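Local coordinates for protein mevalonate diphosphate decarboxylase (Legionella pneumophila, PDB 3LTO) that probably catalyses the ATP-dependent decarboxylation of mevalonate 5-diphosphate, giving isopentenyl diphosphate for isoprenoid synthesis, at residues A[188-192]-A[193-197]; A[214-217]-A[218-222]; A[261-264]-A[265-269]. All coordinates share one frame; numbering follows the deposited sequence.

Contact 1: A[188-192]-A[193-197]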
ATOM      1  N   LYS A 188     -18.788 -25.949 -20.734  1.00 36.49           N
ATOM      2  CA  LYS A 188     -18.405 -26.098 -19.332  1.00 37.35           C
ATOM      3  C   LYS A 188     -17.064 -25.422 -19.005  1.00 35.59           C
ATOM      4  O   LYS A 188     -16.280 -25.932 -18.204  1.00 37.08           O
ATOM      5  CB  LYS A 188     -18.348 -27.594 -18.982  1.00 39.44           C
ATOM      6  CG  LYS A 188     -17.852 -27.935 -17.576  1.00 43.88           C
ATOM      7  CD  LYS A 188     -18.747 -27.373 -16.480  1.00 45.88           C
ATOM      8  CE  LYS A 188     -18.242 -27.797 -15.104  1.00 46.96           C
ATOM      9  NZ  LYS A 188     -16.821 -27.386 -14.875  1.00 47.02           N
ATOM     10  N   GLU A 189     -16.808 -24.268 -19.617  1.00 32.75           N
ATOM     11  CA  GLU A 189     -15.562 -23.539 -19.381  1.00 31.36           C
ATOM     12  C   GLU A 189     -15.501 -22.836 -18.020  1.00 29.01           C
ATOM     13  O   GLU A 189     -16.411 -22.101 -17.645  1.00 28.83           O
ATOM     14  CB  GLU A 189     -15.335 -22.515 -20.493  1.00 31.52           C
ATOM     15  CG  GLU A 189     -14.105 -21.650 -20.283  1.00 33.99           C
ATOM     16  CD  GLU A 189     -13.497 -21.178 -21.585  1.00 34.73           C
ATOM     17  OE1 GLU A 189     -12.900 -22.012 -22.311  1.00 35.38           O
ATOM     18  OE2 GLU A 189     -13.621 -19.974 -21.883  1.00 35.33           O
ATOM     19  N   ILE A 190     -14.408 -23.059 -17.297  1.00 27.60           N
ATOM     20  CA  ILE A 190     -14.203 -22.475 -15.975  1.00 24.89           C
ATOM     21  C   ILE A 190     -13.970 -20.964 -16.020  1.00 24.83           C
ATOM     22  O   ILE A 190     -13.044 -20.492 -16.675  1.00 24.44           O
ATOM     23  CB  ILE A 190     -12.979 -23.093 -15.275  1.00 24.50           C
ATOM     24  CG1 ILE A 190     -13.001 -24.619 -15.406  1.00 23.07           C
ATOM     25  CG2 ILE A 190     -12.951 -22.660 -13.813  1.00 22.47           C
ATOM     26  CD1 ILE A 190     -14.102 -25.297 -14.657  1.00 23.58           C
ATOM     27  N   PRO A 191     -14.809 -20.187 -15.312  1.00 23.63           N
ATOM     28  CA  PRO A 191     -14.670 -18.727 -15.283  1.00 22.62           C
ATOM     29  C   PRO A 191     -13.358 -18.283 -14.636  1.00 21.09           C
ATOM     30  O   PRO A 191     -12.821 -18.960 -13.757  1.00 19.88           O
ATOM     31  CB  PRO A 191     -15.884 -18.278 -14.470  1.00 23.45           C
ATOM     32  CG  PRO A 191     -16.894 -19.329 -14.769  1.00 23.58           C
ATOM     33  CD  PRO A 191     -16.077 -20.597 -14.684  1.00 24.07           C
ATOM     34  N   SER A 192     -12.855 -17.141 -15.084  1.00 18.73           N
ATOM     35  CA  SER A 192     -11.616 -16.577 -14.573  1.00 19.88           C
ATOM     36  C   SER A 192     -11.607 -16.571 -13.045  1.00 20.77           C
ATOM     37  O   SER A 192     -10.642 -17.000 -12.414  1.00 20.19           O
ATOM     38  CB  SER A 192     -11.452 -15.152 -15.103  1.00 17.95           C
ATOM     39  OG  SER A 192     -10.259 -14.569 -14.625  1.00 21.36           O
ATOM     40  N   ARG A 193     -12.700 -16.080 -12.472  1.00 21.26           N
ATOM     41  CA  ARG A 193     -12.888 -15.993 -11.028  1.00 21.29           C
ATOM     42  C   ARG A 193     -12.692 -17.346 -10.333  1.00 19.19           C
ATOM     43  O   ARG A 193     -11.966 -17.449  -9.347  1.00 17.47           O
ATOM     44  CB  ARG A 193     -14.300 -15.450 -10.755  1.00 24.47           C
ATOM     45  CG  ARG A 193     -14.757 -15.464  -9.309  1.00 28.44           C
ATOM     46  CD  ARG A 193     -14.088 -14.380  -8.498  1.00 31.46           C
ATOM     47  NE  ARG A 193     -14.160 -13.080  -9.155  1.00 32.38           N
ATOM     48  CZ  ARG A 193     -13.802 -11.940  -8.578  1.00 32.34           C
ATOM     49  NH1 ARG A 193     -13.359 -11.943  -7.326  1.00 29.78           N
ATOM     50  NH2 ARG A 193     -13.866 -10.801  -9.254  1.00 32.75           N
ATOM     51  N   VAL A 194     -13.349 -18.379 -10.849  1.00 19.23           N
ATOM     52  CA  VAL A 194     -13.253 -19.717 -10.283  1.00 17.92           C
ATOM     53  C   VAL A 194     -11.875 -20.339 -10.480  1.00 17.35           C
ATOM     54  O   VAL A 194     -11.359 -21.013  -9.589  1.00 16.21           O
ATOM     55  CB  VAL A 194     -14.326 -20.655 -10.889  1.00 18.85           C
ATOM     56  CG1 VAL A 194     -14.065 -22.100 -10.465  1.00 21.12           C
ATOM     57  CG2 VAL A 194     -15.710 -20.227 -10.422  1.00 18.22           C
ATOM     58  N   ALA A 195     -11.277 -20.111 -11.649  1.00 17.94           N
ATOM     59  CA  ALA A 195      -9.954 -20.657 -11.946  1.00 16.76           C
ATOM     60  C   ALA A 195      -8.954 -20.167 -10.904  1.00 16.38           C
ATOM     61  O   ALA A 195      -8.070 -20.908 -10.475  1.00 15.60           O
ATOM     62  CB  ALA A 195      -9.508 -20.222 -13.346  1.00 16.17           C
ATOM     63  N   HIS A 196      -9.101 -18.909 -10.509  1.00 16.81           N
ATOM     64  CA  HIS A 196      -8.217 -18.304  -9.518  1.00 18.14           C
ATOM     65  C   HIS A 196      -8.335 -19.026  -8.180  1.00 19.92           C
ATOM     66  O   HIS A 196      -7.399 -19.024  -7.382  1.00 20.31           O
ATOM     67  CB  HIS A 196      -8.564 -16.826  -9.346  1.00 17.75           C
ATOM     68  CG  HIS A 196      -8.199 -15.975 -10.521  1.00 18.08           C
ATOM     69  ND1 HIS A 196      -8.627 -14.673 -10.656  1.00 18.30           N
ATOM     70  CD2 HIS A 196      -7.425 -16.230 -11.603  1.00 17.82           C
ATOM     71  CE1 HIS A 196      -8.132 -14.160 -11.768  1.00 18.92           C
ATOM     72  NE2 HIS A 196      -7.399 -15.085 -12.361  1.00 20.86           N
ATOM     73  N   LYS A 197      -9.492 -19.636  -7.940  1.00 20.54           N
ATOM     74  CA  LYS A 197      -9.727 -20.378  -6.709  1.00 24.36           C
ATOM     75  C   LYS A 197      -9.139 -21.784  -6.820  1.00 24.17           C
ATOM     76  O   LYS A 197      -8.438 -22.253  -5.925  1.00 23.90           O
ATOM     77  CB  LYS A 197     -11.229 -20.507  -6.436  1.00 26.54           C
ATOM     78  CG  LYS A 197     -11.977 -19.208  -6.161  1.00 32.55           C
ATOM     79  CD  LYS A 197     -11.576 -18.589  -4.821  1.00 36.94           C
ATOM     80  CE  LYS A 197     -12.707 -17.728  -4.241  1.00 39.52           C
ATOM     81  NZ  LYS A 197     -13.189 -16.663  -5.175  1.00 39.85           N
TER

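Contact 2: A[214-217]-A[218-222]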
ATOM      1  N   ALA A 214      10.146 -12.359  -9.321  1.00 11.03           N
ATOM      2  CA  ALA A 214      11.412 -12.570 -10.012  1.00 12.51           C
ATOM      3  C   ALA A 214      11.262 -12.206 -11.491  1.00 12.62           C
ATOM      4  O   ALA A 214      12.183 -11.662 -12.100  1.00 13.10           O
ATOM      5  CB  ALA A 214      11.861 -14.033  -9.871  1.00 11.35           C
ATOM      6  N   ASN A 215      10.103 -12.511 -12.067  1.00 12.04           N
ATOM      7  CA  ASN A 215       9.862 -12.196 -13.470  1.00 13.99           C
ATOM      8  C   ASN A 215       9.662 -10.704 -13.669  1.00 14.29           C
ATOM      9  O   ASN A 215      10.045 -10.154 -14.701  1.00 15.23           O
ATOM     10  CB  ASN A 215       8.636 -12.942 -13.994  1.00 14.56           C
ATOM     11  CG  ASN A 215       8.856 -14.433 -14.066  1.00 15.98           C
ATOM     12  OD1 ASN A 215       9.976 -14.892 -14.297  1.00 17.09           O
ATOM     13  ND2 ASN A 215       7.787 -15.203 -13.889  1.00 15.75           N
ATOM     14  N   LEU A 216       9.057 -10.057 -12.678  1.00 14.15           N
ATOM     15  CA  LEU A 216       8.809  -8.622 -12.735  1.00 15.16           C
ATOM     16  C   LEU A 216      10.124  -7.851 -12.746  1.00 15.05           C
ATOM     17  O   LEU A 216      10.285  -6.888 -13.494  1.00 15.30           O
ATOM     18  CB  LEU A 216       7.966  -8.186 -11.536  1.00 13.78           C
ATOM     19  CG  LEU A 216       7.702  -6.683 -11.379  1.00 16.69           C
ATOM     20  CD1 LEU A 216       7.109  -6.104 -12.672  1.00 11.40           C
ATOM     21  CD2 LEU A 216       6.751  -6.461 -10.194  1.00 13.42           C
ATOM     22  N   LYS A 217      11.059  -8.279 -11.906  1.00 15.23           N
ATOM     23  CA  LYS A 217      12.362  -7.633 -11.834  1.00 16.88           C
ATOM     24  C   LYS A 217      13.058  -7.769 -13.181  1.00 15.39           C
ATOM     25  O   LYS A 217      13.660  -6.816 -13.671  1.00 15.64           O
ATOM     26  CB  LYS A 217      13.231  -8.271 -10.743  1.00 20.12           C
ATOM     27  CG  LYS A 217      14.691  -7.819 -10.799  1.00 26.23           C
ATOM     28  CD  LYS A 217      15.592  -8.647  -9.885  1.00 29.35           C
ATOM     29  CE  LYS A 217      15.554  -8.150  -8.452  1.00 33.26           C
ATOM     30  NZ  LYS A 217      16.185  -6.803  -8.307  1.00 34.38           N
ATOM     31  N   LEU A 218      12.971  -8.952 -13.783  1.00 15.25           N
ATOM     32  CA  LEU A 218      13.605  -9.182 -15.081  1.00 15.71           C
ATOM     33  C   LEU A 218      12.921  -8.367 -16.177  1.00 13.61           C
ATOM     34  O   LEU A 218      13.580  -7.736 -17.006  1.00 13.25           O
ATOM     35  CB  LEU A 218      13.566 -10.674 -15.438  1.00 16.13           C
ATOM     36  CG  LEU A 218      14.415 -11.607 -14.567  1.00 18.65           C
ATOM     37  CD1 LEU A 218      14.162 -13.054 -14.958  1.00 17.97           C
ATOM     38  CD2 LEU A 218      15.884 -11.261 -14.736  1.00 19.11           C
ATOM     39  N   LEU A 219      11.594  -8.382 -16.171  1.00 13.21           N
ATOM     40  CA  LEU A 219      10.817  -7.651 -17.163  1.00 12.54           C
ATOM     41  C   LEU A 219      11.118  -6.148 -17.112  1.00 13.43           C
ATOM     42  O   LEU A 219      11.387  -5.522 -18.144  1.00 12.68           O
ATOM     43  CB  LEU A 219       9.328  -7.892 -16.930  1.00 10.30           C
ATOM     44  CG  LEU A 219       8.382  -7.290 -17.965  1.00 10.79           C
ATOM     45  CD1 LEU A 219       8.766  -7.777 -19.370  1.00  9.01           C
ATOM     46  CD2 LEU A 219       6.945  -7.679 -17.624  1.00  8.67           C
ATOM     47  N   LEU A 220      11.071  -5.570 -15.915  1.00 13.07           N
ATOM     48  CA  LEU A 220      11.349  -4.147 -15.757  1.00 15.00           C
ATOM     49  C   LEU A 220      12.736  -3.822 -16.308  1.00 15.67           C
ATOM     50  O   LEU A 220      12.919  -2.803 -16.974  1.00 14.81           O
ATOM     51  CB  LEU A 220      11.246  -3.746 -14.284  1.00 14.77           C
ATOM     52  CG  LEU A 220      10.033  -2.927 -13.819  1.00 15.95           C
ATOM     53  CD1 LEU A 220       8.856  -3.143 -14.729  1.00 12.92           C
ATOM     54  CD2 LEU A 220       9.687  -3.302 -12.382  1.00 13.39           C
ATOM     55  N   ASN A 221      13.706  -4.693 -16.039  1.00 16.67           N
ATOM     56  CA  ASN A 221      15.062  -4.491 -16.544  1.00 17.96           C
ATOM     57  C   ASN A 221      15.060  -4.608 -18.064  1.00 17.95           C
ATOM     58  O   ASN A 221      15.840  -3.945 -18.743  1.00 17.92           O
ATOM     59  CB  ASN A 221      16.038  -5.525 -15.964  1.00 22.56           C
ATOM     60  CG  ASN A 221      16.402  -5.244 -14.513  1.00 27.82           C
ATOM     61  OD1 ASN A 221      16.675  -4.098 -14.138  1.00 30.20           O
ATOM     62  ND2 ASN A 221      16.424  -6.290 -13.694  1.00 28.70           N
ATOM     63  N   ALA A 222      14.187  -5.460 -18.593  1.00 18.05           N
ATOM     64  CA  ALA A 222      14.090  -5.648 -20.041  1.00 18.07           C
ATOM     65  C   ALA A 222      13.585  -4.349 -20.658  1.00 17.43           C
ATOM     66  O   ALA A 222      14.115  -3.885 -21.667  1.00 15.91           O
ATOM     67  CB  ALA A 222      13.139  -6.797 -20.372  1.00 15.92           C
TER

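Contact 3: A[261-264]-A[265-269]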
ATOM      1  N   LEU A 261      -1.777 -24.634 -28.957  1.00  8.00           N
ATOM      2  CA  LEU A 261      -0.372 -25.005 -29.073  1.00  8.03           C
ATOM      3  C   LEU A 261       0.162 -24.847 -30.495  1.00  8.12           C
ATOM      4  O   LEU A 261       1.317 -24.476 -30.697  1.00  7.71           O
ATOM      5  CB  LEU A 261      -0.168 -26.446 -28.583  1.00  9.35           C
ATOM      6  CG  LEU A 261      -0.494 -26.681 -27.101  1.00  8.51           C
ATOM      7  CD1 LEU A 261      -0.416 -28.158 -26.779  1.00  6.44           C
ATOM      8  CD2 LEU A 261       0.487 -25.885 -26.222  1.00  8.80           C
ATOM      9  N   HIS A 262      -0.681 -25.117 -31.480  1.00  8.21           N
ATOM     10  CA  HIS A 262      -0.265 -24.983 -32.863  1.00 11.02           C
ATOM     11  C   HIS A 262       0.147 -23.546 -33.130  1.00 10.88           C
ATOM     12  O   HIS A 262       1.237 -23.297 -33.635  1.00 12.22           O
ATOM     13  CB  HIS A 262      -1.405 -25.386 -33.813  1.00 12.21           C
ATOM     14  CG  HIS A 262      -1.799 -26.827 -33.699  1.00 14.13           C
ATOM     15  ND1 HIS A 262      -3.042 -27.293 -34.070  1.00 14.35           N
ATOM     16  CD2 HIS A 262      -1.108 -27.906 -33.256  1.00 13.40           C
ATOM     17  CE1 HIS A 262      -3.100 -28.597 -33.861  1.00 12.36           C
ATOM     18  NE2 HIS A 262      -1.940 -28.992 -33.368  1.00 12.19           N
ATOM     19  N   ILE A 263      -0.703 -22.596 -32.756  1.00 10.42           N
ATOM     20  CA  ILE A 263      -0.391 -21.197 -33.012  1.00  8.92           C
ATOM     21  C   ILE A 263       0.732 -20.659 -32.122  1.00  8.31           C
ATOM     22  O   ILE A 263       1.504 -19.804 -32.546  1.00  6.88           O
ATOM     23  CB  ILE A 263      -1.671 -20.315 -32.908  1.00  9.63           C
ATOM     24  CG1 ILE A 263      -1.369 -18.907 -33.422  1.00 10.67           C
ATOM     25  CG2 ILE A 263      -2.184 -20.268 -31.475  1.00 10.02           C
ATOM     26  CD1 ILE A 263      -0.749 -18.886 -34.829  1.00 10.66           C
ATOM     27  N   LEU A 264       0.841 -21.160 -30.895  1.00  8.86           N
ATOM     28  CA  LEU A 264       1.925 -20.713 -30.019  1.00  8.45           C
ATOM     29  C   LEU A 264       3.247 -21.191 -30.627  1.00  9.77           C
ATOM     30  O   LEU A 264       4.221 -20.449 -30.675  1.00  9.02           O
ATOM     31  CB  LEU A 264       1.763 -21.280 -28.603  1.00  8.05           C
ATOM     32  CG  LEU A 264       0.588 -20.729 -27.793  1.00  8.09           C
ATOM     33  CD1 LEU A 264       0.594 -21.327 -26.397  1.00  7.18           C
ATOM     34  CD2 LEU A 264       0.697 -19.212 -27.724  1.00  8.74           C
ATOM     35  N   SER A 265       3.261 -22.435 -31.097  1.00 10.60           N
ATOM     36  CA  SER A 265       4.441 -23.019 -31.726  1.00 11.88           C
ATOM     37  C   SER A 265       4.807 -22.219 -32.971  1.00 12.94           C
ATOM     38  O   SER A 265       5.981 -21.984 -33.250  1.00 15.30           O
ATOM     39  CB  SER A 265       4.160 -24.471 -32.120  1.00 15.37           C
ATOM     40  OG  SER A 265       5.251 -25.033 -32.825  1.00 16.92           O
ATOM     41  N   VAL A 266       3.794 -21.801 -33.720  1.00 12.37           N
ATOM     42  CA  VAL A 266       4.032 -21.019 -34.921  1.00 12.35           C
ATOM     43  C   VAL A 266       4.683 -19.685 -34.562  1.00 11.56           C
ATOM     44  O   VAL A 266       5.618 -19.239 -35.225  1.00 12.61           O
ATOM     45  CB  VAL A 266       2.711 -20.777 -35.692  1.00 12.22           C
ATOM     46  CG1 VAL A 266       2.883 -19.666 -36.714  1.00 12.48           C
ATOM     47  CG2 VAL A 266       2.291 -22.063 -36.403  1.00 11.82           C
ATOM     48  N   ILE A 267       4.203 -19.051 -33.502  1.00 11.63           N
ATOM     49  CA  ILE A 267       4.770 -17.776 -33.088  1.00 11.54           C
ATOM     50  C   ILE A 267       6.248 -17.936 -32.723  1.00 11.63           C
ATOM     51  O   ILE A 267       7.068 -17.087 -33.065  1.00 10.48           O
ATOM     52  CB  ILE A 267       3.982 -17.177 -31.889  1.00 10.98           C
ATOM     53  CG1 ILE A 267       2.588 -16.750 -32.357  1.00 10.62           C
ATOM     54  CG2 ILE A 267       4.720 -15.984 -31.316  1.00  9.11           C
ATOM     55  CD1 ILE A 267       1.622 -16.436 -31.234  1.00 10.56           C
ATOM     56  N   GLU A 268       6.589 -19.025 -32.040  1.00 12.31           N
ATOM     57  CA  GLU A 268       7.974 -19.268 -31.656  1.00 15.13           C
ATOM     58  C   GLU A 268       8.839 -19.404 -32.901  1.00 15.84           C
ATOM     59  O   GLU A 268       9.887 -18.770 -33.008  1.00 17.25           O
ATOM     60  CB  GLU A 268       8.094 -20.542 -30.823  1.00 15.10           C
ATOM     61  CG  GLU A 268       7.413 -20.492 -29.494  1.00 18.17           C
ATOM     62  CD  GLU A 268       7.649 -21.750 -28.683  1.00 18.60           C
ATOM     63  OE1 GLU A 268       7.223 -22.838 -29.122  1.00 20.91           O
ATOM     64  OE2 GLU A 268       8.267 -21.650 -27.607  1.00 20.40           O
ATOM     65  N   LYS A 269       8.397 -20.241 -33.835  1.00 16.69           N
ATOM     66  CA  LYS A 269       9.137 -20.448 -35.073  1.00 17.45           C
ATOM     67  C   LYS A 269       9.253 -19.122 -35.816  1.00 17.81           C
ATOM     68  O   LYS A 269      10.292 -18.827 -36.401  1.00 16.88           O
ATOM     69  CB  LYS A 269       8.433 -21.482 -35.960  1.00 18.49           C
ATOM     70  CG  LYS A 269       8.504 -22.921 -35.458  1.00 20.31           C
ATOM     71  CD  LYS A 269       7.672 -23.847 -36.348  1.00 23.07           C
ATOM     72  CE  LYS A 269       7.717 -25.301 -35.889  1.00 25.29           C
ATOM     73  NZ  LYS A 269       9.071 -25.907 -36.057  1.00 27.93           N
TER

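Contact 1: A[188-192]-A[193-197]
I190 and V194 meet where a loop enters the first turn of helix 192-198, with P191 at the N-cap position. The tight part lies on the I190 side. CG2 of I190, the branch anti to the backbone N, reaches to 3.6 Å from CG1 of V194, the two side chains crossing at about a right angle. The same CG2 comes within 4.2 Å of CB of A195, whose small, buried methyl lies against the carbonyl O atoms of P191 and S192 and touches Y255. Proline suits its place because it lacks an N-H, and the N-H groups at the start of a helix have no carbonyl of a preceding turn to bond to. The carbonyl O of P191 accepts the N-H of A195 at 2.9 Å. The N-H of H196 bonds to O of S192 at 3.1 Å. The looser side holds R193, whose chain bends at chi2 and chi3 and leads away from the loop; its NH1 forms a salt bridge with a bound sulfate, probably from the crystallisation liquor. OG of S192 stands 3.6 Å from CE1 of H196, while the carbonyl O of S192 sits 3.2 Å above one face of the imidazole, offset toward its rim.

Contact 2: A[214-217]-A[218-222]
A214 and L218 begin a run of alpha-helical i to i+4 contacts within helix 208-224 of the C-terminal domain of this GHMP-superfamily protein. The carbonyl O of A214 accepts the N-H of L218 in a rather long bond of 3.3 Å. CG of L218 lies just as close to that oxygen, so the branched side chain leans over the carbonyl; its first torsion, with CG anti to the carbonyl carbon (chi1 -67°), turns it back along the helix. L218 also packs on I234 of helix 228-247.

At N215 the backbone O receives the N-H of L219 at 2.8 Å, and CB of L219 packs against the same oxygen. The side-chain amide of N215 has its polar partner elsewhere: ND2 donates to OE1 of E238, a bond that ties this helix to helix 228-247. L219, buried against I231, L13 and I14, supplies the apolar bulk on that inner side.

L216 is the main apolar partner. It lies side by side with L220, both pointing the same way, and CD1 of L216 approaches CD2 of L220 to 3.8 Å. The N-H of L220 bonds to O of L216 at 2.9 Å. L216 also packs on G310 of the second subunit, so a leucine here serves the subunit interface as well as its own helix.

K217 ends the segment. Its side chain packs on D306 of the second subunit, and a lysine suits this exposed place because its ammonium end can be solvated. The carbonyl O of K217 accepts the N-H of N221 at 3.2 Å. The side chain of N221 runs alongside that of K217, with ND2 of N221 3.7 Å from CG of K217.

Contact 3: A[261-264]-A[265-269]
I263 and V266 meet through their aliphatic branches on one flank of helix 258-274. CG1 of I263 is anti to the backbone N (chi1 -170°), which carries the chain forward along the helix; the two side chains meet at a slant, and CD1 of I263 comes to 4.0 Å from CB of V266. This same rotation leaves CG2 of I263 between the backbone N and the carbonyl carbon, a crowded place for a methyl in a helix. I267 has the rotamer usual for isoleucine in a helix: with CG1 anti to the carbonyl carbon (chi1 -69°), it folds back over the preceding turn, CG1 lying 3.2 Å from O of I263. That oxygen also accepts the N-H of I267, at 3.0 Å.

V266 lays CG2 3.2 Å from O of H262, the acceptor for its own N-H. Its beta-branched, compact shape suits a place facing F303 and H307 of helix 297-308, while I263 reaches L308 and I267 joins V266 on F303.

The isobutyl group of L264 packs on W236 and V288. E268, extended beyond CG, keeps its aliphatic part near the preceding turn, CG being 3.4 Å from O of L264; its side chain lies beside Y232 and W236, and the carboxylate suits the partly exposed position. The pattern is that of an amphipathic alpha-helix, its apolar flanks packed against neighbouring helices and strand 288-292 of the C-terminal domain.

In the fold
Followed from the N terminus, the three contacts come in series; none nests within or crosses another, and each joins adjoining segments rather than closing a long loop. Contact 1 ends the loop that leaves strand 177-182 and starts helix 192-198. Contact 2 lies on the next helix, 208-224, which packs on helix 228-247 and reaches the second subunit. Contact 3, on helix 258-274, meets the same helix 228-247 and also helix 297-308 and strand 288-292. Helix 228-247 is thus a shared neighbour of contacts 2 and 3, although their centres are 24 Å apart. All three belong to the C-terminal family region, and none touches another directly.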